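Local coordinates for halogenase PltM (Pseudomonas fluorescens, PDB 6BZN), which is a flavin-dependent halogenase that halogenates phenolic compounds and is versatile in both its substrates and the halide it installs, at residues A[277-282]-A[345-350]; A[404-409]-A[476-481]. All coordinates share one frame; numbering follows the deposited sequence.

Along the chain the two contacts come in series, interaction 1 closing before interaction 2 opens, and their centres lie about 16 Å apart on the same side of the molecule's centre. Interaction 1 sets strand 273-281 of the seven-stranded mixed sheet against the loop between helices 340-343 and 352-374, near FAD-binding residues. Interaction 2 lies farther out and joins helix 383-406 to helix 465-483. Tyr404 connects them: its OH lies 2.7 Å from OD2 of Asp347, a probable hydrogen bond, and Leu349 packs on Phe407. The sheet, the loop 345-350 and the C-terminal helices are thus in continuous contact.

Interaction 1 of 2, residues A[277-282]-A[345-350]; sequences GFQFNN and FIDPLF
Gln279 and Pro348 carry this contact, CG of the proline ring sitting over the face of the glutamine amide. That atom lies almost directly above CD of Gln279, at 3.8 Å, and 3.9 Å from its CG, and the two side chains meet at a slant. In Gln279, CG stands anti to the carbonyl carbon (chi1 -71°) and the chain bends at chi2 (60°), which folds the amide back along the strand and presents its face to the proline. Asp347 approaches more loosely, its OD2 4.4 Å from CG of Gln279.

The carboxylate of Asp347 is occupied elsewhere. OD1 accepts from N of Leu349 at 2.9 Å through its anti lone pair, forming an Asx turn that spans Pro348, and also from Trp257 NE1; OD2 is shared by Tyr404 and Thr215. These bonds satisfy a buried acid and fix its rotation. Trp257 and Trp259 of the adjacent strand 256-262 touch both Gln279 and Pro348, so the pair packs among aromatic side chains. An alanine in place of Gln279 would remove CG and the amide, so CG of Pro348 would probably lose its partner on strand 273-281, leaving a gap beside the two tryptophans.

The loop between helices 340-343 and 352-374 thus packs on strand 273-281 of the mixed sheet. The side chain of Pro348 is about 4 Å from a bound calcium ion and about 7 Å from the side chains of Val62 and Ser351, residues that bind FAD in another structure of this protein, though none is bound here, consistent with a place beside the flavin site.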
ATOM      1  N   GLY A 277      -6.064 -13.325  -0.452  1.00 11.70           N
ATOM      2  CA  GLY A 277      -5.485 -13.172   0.882  1.00 11.77           C
ATOM      3  C   GLY A 277      -6.586 -13.048   1.893  1.00 12.22           C
ATOM      4  O   GLY A 277      -7.549 -12.329   1.647  1.00 13.06           O
ATOM      5  N   PHE A 278      -6.492 -13.755   3.010  1.00 12.37           N
ATOM      6  CA  PHE A 278      -7.462 -13.547   4.095  1.00 12.37           C
ATOM      7  C   PHE A 278      -6.771 -13.212   5.399  1.00 12.49           C
ATOM      8  O   PHE A 278      -5.696 -13.756   5.714  1.00 12.21           O
ATOM      9  CB  PHE A 278      -8.507 -14.677   4.227  1.00 12.88           C
ATOM     10  CG  PHE A 278      -7.962 -16.035   4.564  1.00 13.12           C
ATOM     11  CD1 PHE A 278      -7.454 -16.872   3.564  1.00 13.01           C
ATOM     12  CD2 PHE A 278      -8.053 -16.525   5.855  1.00 13.56           C
ATOM     13  CE1 PHE A 278      -6.986 -18.140   3.872  1.00 13.58           C
ATOM     14  CE2 PHE A 278      -7.591 -17.800   6.165  1.00 14.01           C
ATOM     15  CZ  PHE A 278      -7.065 -18.609   5.173  1.00 13.95           C
ATOM     16  N   GLN A 279      -7.375 -12.257   6.113  1.00 11.99           N
ATOM     17  CA  GLN A 279      -6.780 -11.641   7.283  1.00 12.14           C
ATOM     18  C   GLN A 279      -7.726 -11.752   8.445  1.00 12.55           C
ATOM     19  O   GLN A 279      -8.934 -11.562   8.269  1.00 13.15           O
ATOM     20  CB  GLN A 279      -6.527 -10.144   7.054  1.00 12.14           C
ATOM     21  CG  GLN A 279      -5.393  -9.798   6.091  1.00 12.14           C
ATOM     22  CD  GLN A 279      -5.577 -10.340   4.686  1.00 12.51           C
ATOM     23  OE1 GLN A 279      -4.767 -11.127   4.202  1.00 12.73           O
ATOM     24  NE2 GLN A 279      -6.654  -9.925   4.019  1.00 12.59           N
ATOM     25  N   PHE A 280      -7.187 -12.035   9.629  1.00 12.79           N
ATOM     26  CA  PHE A 280      -7.973 -12.010  10.863  1.00 12.87           C
ATOM     27  C   PHE A 280      -7.469 -10.960  11.847  1.00 12.96           C
ATOM     28  O   PHE A 280      -6.279 -10.776  12.027  1.00 12.08           O
ATOM     29  CB  PHE A 280      -7.964 -13.381  11.552  1.00 13.10           C
ATOM     30  CG  PHE A 280      -8.613 -14.463  10.750  1.00 13.31           C
ATOM     31  CD1 PHE A 280      -9.983 -14.409  10.477  1.00 13.61           C
ATOM     32  CD2 PHE A 280      -7.880 -15.546  10.289  1.00 13.65           C
ATOM     33  CE1 PHE A 280     -10.601 -15.415   9.738  1.00 14.22           C
ATOM     34  CE2 PHE A 280      -8.484 -16.549   9.556  1.00 13.76           C
ATOM     35  CZ  PHE A 280      -9.846 -16.483   9.273  1.00 14.07           C
ATOM     36  N   ASN A 281      -8.422 -10.289  12.481  1.00 13.15           N
ATOM     37  CA  ASN A 281      -8.202  -9.541  13.691  1.00 13.69           C
ATOM     38  C   ASN A 281      -7.916 -10.550  14.807  1.00 14.03           C
ATOM     39  O   ASN A 281      -8.815 -11.267  15.250  1.00 14.28           O
ATOM     40  CB  ASN A 281      -9.453  -8.717  14.006  1.00 13.57           C
ATOM     41  CG  ASN A 281      -9.313  -7.887  15.257  1.00 14.03           C
ATOM     42  OD1 ASN A 281      -8.339  -8.003  15.989  1.00 14.92           O
ATOM     43  ND2 ASN A 281     -10.288  -7.025  15.499  1.00 13.84           N
ATOM     44  N   ASN A 282      -6.665 -10.594  15.264  1.00 15.11           N
ATOM     45  CA  ASN A 282      -6.225 -11.594  16.256  1.00 15.31           C
ATOM     46  C   ASN A 282      -6.915 -11.413  17.614  1.00 16.32           C
ATOM     47  O   ASN A 282      -6.993 -12.358  18.402  1.00 16.71           O
ATOM     48  CB  ASN A 282      -4.707 -11.551  16.447  1.00 15.39           C
ATOM     49  CG  ASN A 282      -3.928 -12.097  15.253  1.00 15.75           C
ATOM     50  OD1 ASN A 282      -4.273 -13.130  14.683  1.00 16.14           O
ATOM     51  ND2 ASN A 282      -2.831 -11.434  14.914  1.00 15.43           N
ATOM     52  N   PHE A 345       4.510  -1.442   9.021  1.00 13.05           N
ATOM     53  CA  PHE A 345       3.434  -1.955   8.177  1.00 12.65           C
ATOM     54  C   PHE A 345       2.208  -2.208   9.022  1.00 12.08           C
ATOM     55  O   PHE A 345       2.333  -2.625  10.154  1.00 11.11           O
ATOM     56  CB  PHE A 345       3.843  -3.253   7.496  1.00 13.04           C
ATOM     57  CG  PHE A 345       2.846  -3.720   6.471  1.00 13.45           C
ATOM     58  CD1 PHE A 345       2.779  -3.095   5.237  1.00 13.89           C
ATOM     59  CD2 PHE A 345       1.977  -4.763   6.740  1.00 13.61           C
ATOM     60  CE1 PHE A 345       1.861  -3.510   4.277  1.00 14.45           C
ATOM     61  CE2 PHE A 345       1.066  -5.195   5.787  1.00 14.07           C
ATOM     62  CZ  PHE A 345       1.014  -4.565   4.547  1.00 14.26           C
ATOM     63  N   ILE A 346       1.020  -1.973   8.462  1.00 11.81           N
ATOM     64  CA  ILE A 346      -0.215  -2.154   9.221  1.00 11.51           C
ATOM     65  C   ILE A 346      -1.047  -3.301   8.671  1.00 11.52           C
ATOM     66  O   ILE A 346      -1.286  -4.281   9.373  1.00 12.18           O
ATOM     67  CB  ILE A 346      -1.022  -0.839   9.278  1.00 11.52           C
ATOM     68  CG1 ILE A 346      -0.200   0.277   9.962  1.00 11.42           C
ATOM     69  CG2 ILE A 346      -2.344  -1.049   9.997  1.00 11.66           C
ATOM     70  CD1 ILE A 346       0.258   0.003  11.390  1.00 11.46           C
ATOM     71  N   ASP A 347      -1.495  -3.196   7.428  1.00 11.52           N
ATOM     72  CA  ASP A 347      -2.399  -4.204   6.879  1.00 11.99           C
ATOM     73  C   ASP A 347      -2.518  -4.012   5.374  1.00 12.13           C
ATOM     74  O   ASP A 347      -2.313  -2.914   4.885  1.00 12.61           O
ATOM     75  CB  ASP A 347      -3.783  -4.061   7.549  1.00 11.73           C
ATOM     76  CG  ASP A 347      -4.664  -5.308   7.426  1.00 11.97           C
ATOM     77  OD1 ASP A 347      -5.360  -5.417   6.393  1.00 11.60           O
ATOM     78  OD2 ASP A 347      -4.705  -6.151   8.378  1.00 12.22           O
ATOM     79  N   PRO A 348      -2.841  -5.081   4.632  1.00 12.50           N
ATOM     80  CA  PRO A 348      -3.150  -4.879   3.215  1.00 12.24           C
ATOM     81  C   PRO A 348      -4.379  -4.002   2.947  1.00 12.06           C
ATOM     82  O   PRO A 348      -4.514  -3.466   1.833  1.00 11.58           O
ATOM     83  CB  PRO A 348      -3.393  -6.293   2.694  1.00 13.03           C
ATOM     84  CG  PRO A 348      -3.610  -7.140   3.917  1.00 13.03           C
ATOM     85  CD  PRO A 348      -2.758  -6.513   4.972  1.00 12.63           C
ATOM     86  N   LEU A 349      -5.252  -3.852   3.942  1.00 11.74           N
ATOM     87  CA  LEU A 349      -6.519  -3.147   3.770  1.00 11.86           C
ATOM     88  C   LEU A 349      -6.316  -1.701   3.359  1.00 11.92           C
ATOM     89  O   LEU A 349      -5.690  -0.925   4.074  1.00 11.91           O
ATOM     90  CB  LEU A 349      -7.350  -3.187   5.053  1.00 12.13           C
ATOM     91  CG  LEU A 349      -8.742  -2.558   4.929  1.00 12.52           C
ATOM     92  CD1 LEU A 349      -9.628  -3.405   4.036  1.00 12.93           C
ATOM     93  CD2 LEU A 349      -9.387  -2.346   6.288  1.00 12.92           C
ATOM     94  N   PHE A 350      -6.872  -1.354   2.206  1.00 11.58           N
ATOM     95  CA  PHE A 350      -6.737  -0.030   1.567  1.00 11.70           C
ATOM     96  C   PHE A 350      -5.408   0.211   0.876  1.00 11.49           C
ATOM     97  O   PHE A 350      -5.204   1.296   0.328  1.00 10.88           O
ATOM     98  CB  PHE A 350      -7.049   1.146   2.510  1.00 12.45           C
ATOM     99  CG  PHE A 350      -8.451   1.156   3.026  1.00 12.73           C
ATOM    100  CD1 PHE A 350      -9.515   1.244   2.143  1.00 13.41           C
ATOM    101  CD2 PHE A 350      -8.711   1.103   4.375  1.00 13.20           C
ATOM    102  CE1 PHE A 350     -10.822   1.267   2.587  1.00 13.69           C
ATOM    103  CE2 PHE A 350     -10.016   1.126   4.834  1.00 14.03           C
ATOM    104  CZ  PHE A 350     -11.073   1.209   3.941  1.00 13.97           C
TER

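Interaction 2 of 2, residues A[404-409]-A[476-481]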
ATOM      1  N   TYR A 404     -11.540  -2.326  10.816  1.00 12.38           N
ATOM      2  CA  TYR A 404     -11.822  -3.673  11.312  1.00 13.09           C
ATOM      3  C   TYR A 404     -13.005  -3.671  12.316  1.00 13.82           C
ATOM      4  O   TYR A 404     -13.761  -4.624  12.370  1.00 13.84           O
ATOM      5  CB  TYR A 404     -10.586  -4.304  11.949  1.00 13.13           C
ATOM      6  CG  TYR A 404      -9.683  -5.095  11.012  1.00 12.81           C
ATOM      7  CD1 TYR A 404      -8.718  -4.468  10.236  1.00 12.65           C
ATOM      8  CD2 TYR A 404      -9.770  -6.487  10.932  1.00 12.52           C
ATOM      9  CE1 TYR A 404      -7.869  -5.201   9.413  1.00 12.24           C
ATOM     10  CE2 TYR A 404      -8.925  -7.216  10.109  1.00 12.45           C
ATOM     11  CZ  TYR A 404      -7.966  -6.572   9.352  1.00 11.98           C
ATOM     12  OH  TYR A 404      -7.108  -7.311   8.540  1.00 11.56           O
ATOM     13  N   GLU A 405     -13.153  -2.609  13.105  1.00 14.44           N
ATOM     14  CA  GLU A 405     -14.313  -2.492  13.999  1.00 15.31           C
ATOM     15  C   GLU A 405     -15.590  -2.254  13.184  1.00 14.54           C
ATOM     16  O   GLU A 405     -16.637  -2.826  13.485  1.00 13.92           O
ATOM     17  CB  GLU A 405     -14.109  -1.369  15.007  1.00 17.52           C
ATOM     18  CG  GLU A 405     -15.238  -1.204  16.019  1.00 20.13           C
ATOM     19  CD  GLU A 405     -15.411  -2.387  16.961  1.00 22.62           C
ATOM     20  OE1 GLU A 405     -14.463  -3.181  17.166  1.00 24.13           O
ATOM     21  OE2 GLU A 405     -16.522  -2.505  17.520  1.00 27.11           O
ATOM     22  N   ALA A 406     -15.494  -1.421  12.152  1.00 13.98           N
ATOM     23  CA  ALA A 406     -16.619  -1.174  11.257  1.00 14.13           C
ATOM     24  C   ALA A 406     -17.068  -2.409  10.462  1.00 14.17           C
ATOM     25  O   ALA A 406     -18.189  -2.414   9.946  1.00 14.24           O
ATOM     26  CB  ALA A 406     -16.305  -0.036  10.304  1.00 14.28           C
ATOM     27  N   PHE A 407     -16.217  -3.432  10.342  1.00 13.59           N
ATOM     28  CA  PHE A 407     -16.622  -4.696   9.725  1.00 14.11           C
ATOM     29  C   PHE A 407     -17.794  -5.397  10.433  1.00 14.51           C
ATOM     30  O   PHE A 407     -18.371  -6.320   9.863  1.00 13.97           O
ATOM     31  CB  PHE A 407     -15.482  -5.734   9.703  1.00 14.02           C
ATOM     32  CG  PHE A 407     -14.290  -5.415   8.816  1.00 13.87           C
ATOM     33  CD1 PHE A 407     -14.279  -4.389   7.862  1.00 14.07           C
ATOM     34  CD2 PHE A 407     -13.165  -6.234   8.914  1.00 13.86           C
ATOM     35  CE1 PHE A 407     -13.142  -4.165   7.070  1.00 14.17           C
ATOM     36  CE2 PHE A 407     -12.046  -6.025   8.122  1.00 13.80           C
ATOM     37  CZ  PHE A 407     -12.024  -4.984   7.206  1.00 13.56           C
ATOM     38  N   SER A 408     -18.118  -5.012  11.671  1.00 15.52           N
ATOM     39  CA  SER A 408     -19.179  -5.694  12.442  1.00 16.49           C
ATOM     40  C   SER A 408     -20.592  -5.583  11.866  1.00 16.26           C
ATOM     41  O   SER A 408     -21.444  -6.358  12.253  1.00 16.40           O
ATOM     42  CB  SER A 408     -19.226  -5.191  13.894  1.00 17.09           C
ATOM     43  OG  SER A 408     -19.478  -3.799  13.923  1.00 19.08           O
ATOM     44  N   ASP A 409     -20.845  -4.624  10.988  1.00 15.70           N
ATOM     45  CA  ASP A 409     -22.208  -4.352  10.511  1.00 16.21           C
ATOM     46  C   ASP A 409     -22.153  -3.636   9.163  1.00 15.74           C
ATOM     47  O   ASP A 409     -21.347  -2.718   8.979  1.00 15.68           O
ATOM     48  CB  ASP A 409     -22.916  -3.477  11.551  1.00 16.84           C
ATOM     49  CG  ASP A 409     -24.305  -3.058  11.122  1.00 18.27           C
ATOM     50  OD1 ASP A 409     -25.201  -3.914  11.112  1.00 19.59           O
ATOM     51  OD2 ASP A 409     -24.494  -1.872  10.796  1.00 18.34           O
ATOM     52  N   GLN A 476     -12.086   8.451  16.868  1.00 20.06           N
ATOM     53  CA  GLN A 476     -12.487   8.520  18.291  1.00 22.13           C
ATOM     54  C   GLN A 476     -13.826   7.829  18.507  1.00 20.67           C
ATOM     55  O   GLN A 476     -13.965   7.064  19.462  1.00 20.13           O
ATOM     56  CB  GLN A 476     -12.575   9.968  18.804  1.00 25.22           C
ATOM     57  CG  GLN A 476     -11.233  10.648  18.990  1.00 29.58           C
ATOM     58  CD  GLN A 476     -11.310  12.173  19.150  1.00 35.37           C
ATOM     59  OE1 GLN A 476     -12.397  12.765  19.219  1.00 39.23           O
ATOM     60  NE2 GLN A 476     -10.139  12.816  19.209  1.00 38.23           N
ATOM     61  N   VAL A 477     -14.792   8.088  17.613  1.00 19.68           N
ATOM     62  CA  VAL A 477     -16.106   7.434  17.668  1.00 19.87           C
ATOM     63  C   VAL A 477     -15.946   5.915  17.574  1.00 19.93           C
ATOM     64  O   VAL A 477     -16.540   5.179  18.380  1.00 18.55           O
ATOM     65  CB  VAL A 477     -17.093   7.937  16.569  1.00 19.75           C
ATOM     66  CG1 VAL A 477     -18.311   7.029  16.455  1.00 19.91           C
ATOM     67  CG2 VAL A 477     -17.529   9.372  16.849  1.00 19.83           C
ATOM     68  N   MET A 478     -15.147   5.451  16.606  1.00 18.74           N
ATOM     69  CA  MET A 478     -14.938   4.007  16.428  1.00 19.32           C
ATOM     70  C   MET A 478     -14.209   3.333  17.586  1.00 20.76           C
ATOM     71  O   MET A 478     -14.595   2.238  17.986  1.00 20.56           O
ATOM     72  CB  MET A 478     -14.196   3.710  15.127  1.00 18.83           C
ATOM     73  CG  MET A 478     -14.964   4.077  13.867  1.00 18.50           C
ATOM     74  SD  MET A 478     -16.620   3.358  13.755  1.00 18.03           S
ATOM     75  CE  MET A 478     -16.259   1.611  13.794  1.00 17.86           C
ATOM     76  N   GLN A 479     -13.171   3.972  18.120  1.00 22.06           N
ATOM     77  CA  GLN A 479     -12.421   3.378  19.240  1.00 25.52           C
ATOM     78  C   GLN A 479     -13.298   3.298  20.496  1.00 26.16           C
ATOM     79  O   GLN A 479     -13.285   2.289  21.197  1.00 25.81           O
ATOM     80  CB  GLN A 479     -11.101   4.128  19.508  1.00 27.12           C
ATOM     81  CG  GLN A 479     -10.046   3.972  18.397  1.00 29.84           C
ATOM     82  CD  GLN A 479      -9.520   2.542  18.204  1.00 32.69           C
ATOM     83  OE1 GLN A 479      -9.636   1.689  19.093  1.00 35.12           O
ATOM     84  NE2 GLN A 479      -8.924   2.280  17.036  1.00 34.33           N
ATOM     85  N   GLN A 480     -14.079   4.344  20.752  1.00 27.85           N
ATOM     86  CA  GLN A 480     -15.020   4.349  21.873  1.00 30.92           C
ATOM     87  C   GLN A 480     -16.103   3.274  21.705  1.00 30.65           C
ATOM     88  O   GLN A 480     -16.458   2.581  22.666  1.00 30.72           O
ATOM     89  CB  GLN A 480     -15.661   5.724  22.016  1.00 33.60           C
ATOM     90  CG  GLN A 480     -16.513   5.886  23.261  1.00 38.37           C
ATOM     91  CD  GLN A 480     -17.309   7.174  23.233  1.00 41.10           C
ATOM     92  OE1 GLN A 480     -18.319   7.266  22.532  1.00 44.53           O
ATOM     93  NE2 GLN A 480     -16.858   8.179  23.980  1.00 42.03           N
ATOM     94  N   ALA A 481     -16.608   3.138  20.480  1.00 29.92           N
ATOM     95  CA  ALA A 481     -17.537   2.062  20.134  1.00 29.71           C
ATOM     96  C   ALA A 481     -16.957   0.673  20.423  1.00 29.42           C
ATOM     97  O   ALA A 481     -17.660  -0.187  20.977  1.00 29.68           O
ATOM     98  CB  ALA A 481     -17.958   2.173  18.674  1.00 28.74           C
TER
HETATM   99  O   HOH W   1     -18.145  -3.171  19.522  1.00 38.03           O
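Residues 404-409, which include the C-terminal part of helix 383-406, face the C-terminal part of helix 465-483, with the CA atoms of Glu405 and Met478 7.0 Å apart at their nearest. A type I turn runs from Ala406 to Asp409, and Asp409 serves as N-cap of helix 410-441.

Met478 reaches across with its methyl group. Bent at both chi2 and chi3 (-54° and -60°), the side chain curls so that CE ends 3.5 Å from the backbone N of Ala406, 3.7 Å from CG of Glu405 and 3.9 Å from CB of Ala406. The methyl thus lies against CB and CG of Glu405, whose side chain the methionine crosses at a slant, and against the alanine methyl. Leu412 and Trp416 of helix 410-441 and Thr491 of helix 488-502 also touch Met478, which is buried where several helices converge.

The carboxylate of Glu405 turns out of this apolar patch. Its OE2 receives a 2.7 Å hydrogen bond from a water that also donates weakly, at 3.4 Å, to O of Ala481.

No direct hydrogen bond joins the segments. The chemistry implies helix packing that rests on apolar contacts of the methionine methyl, supplemented at its polar margin by a water that binds the acid well and the Ala481 carbonyl only weakly.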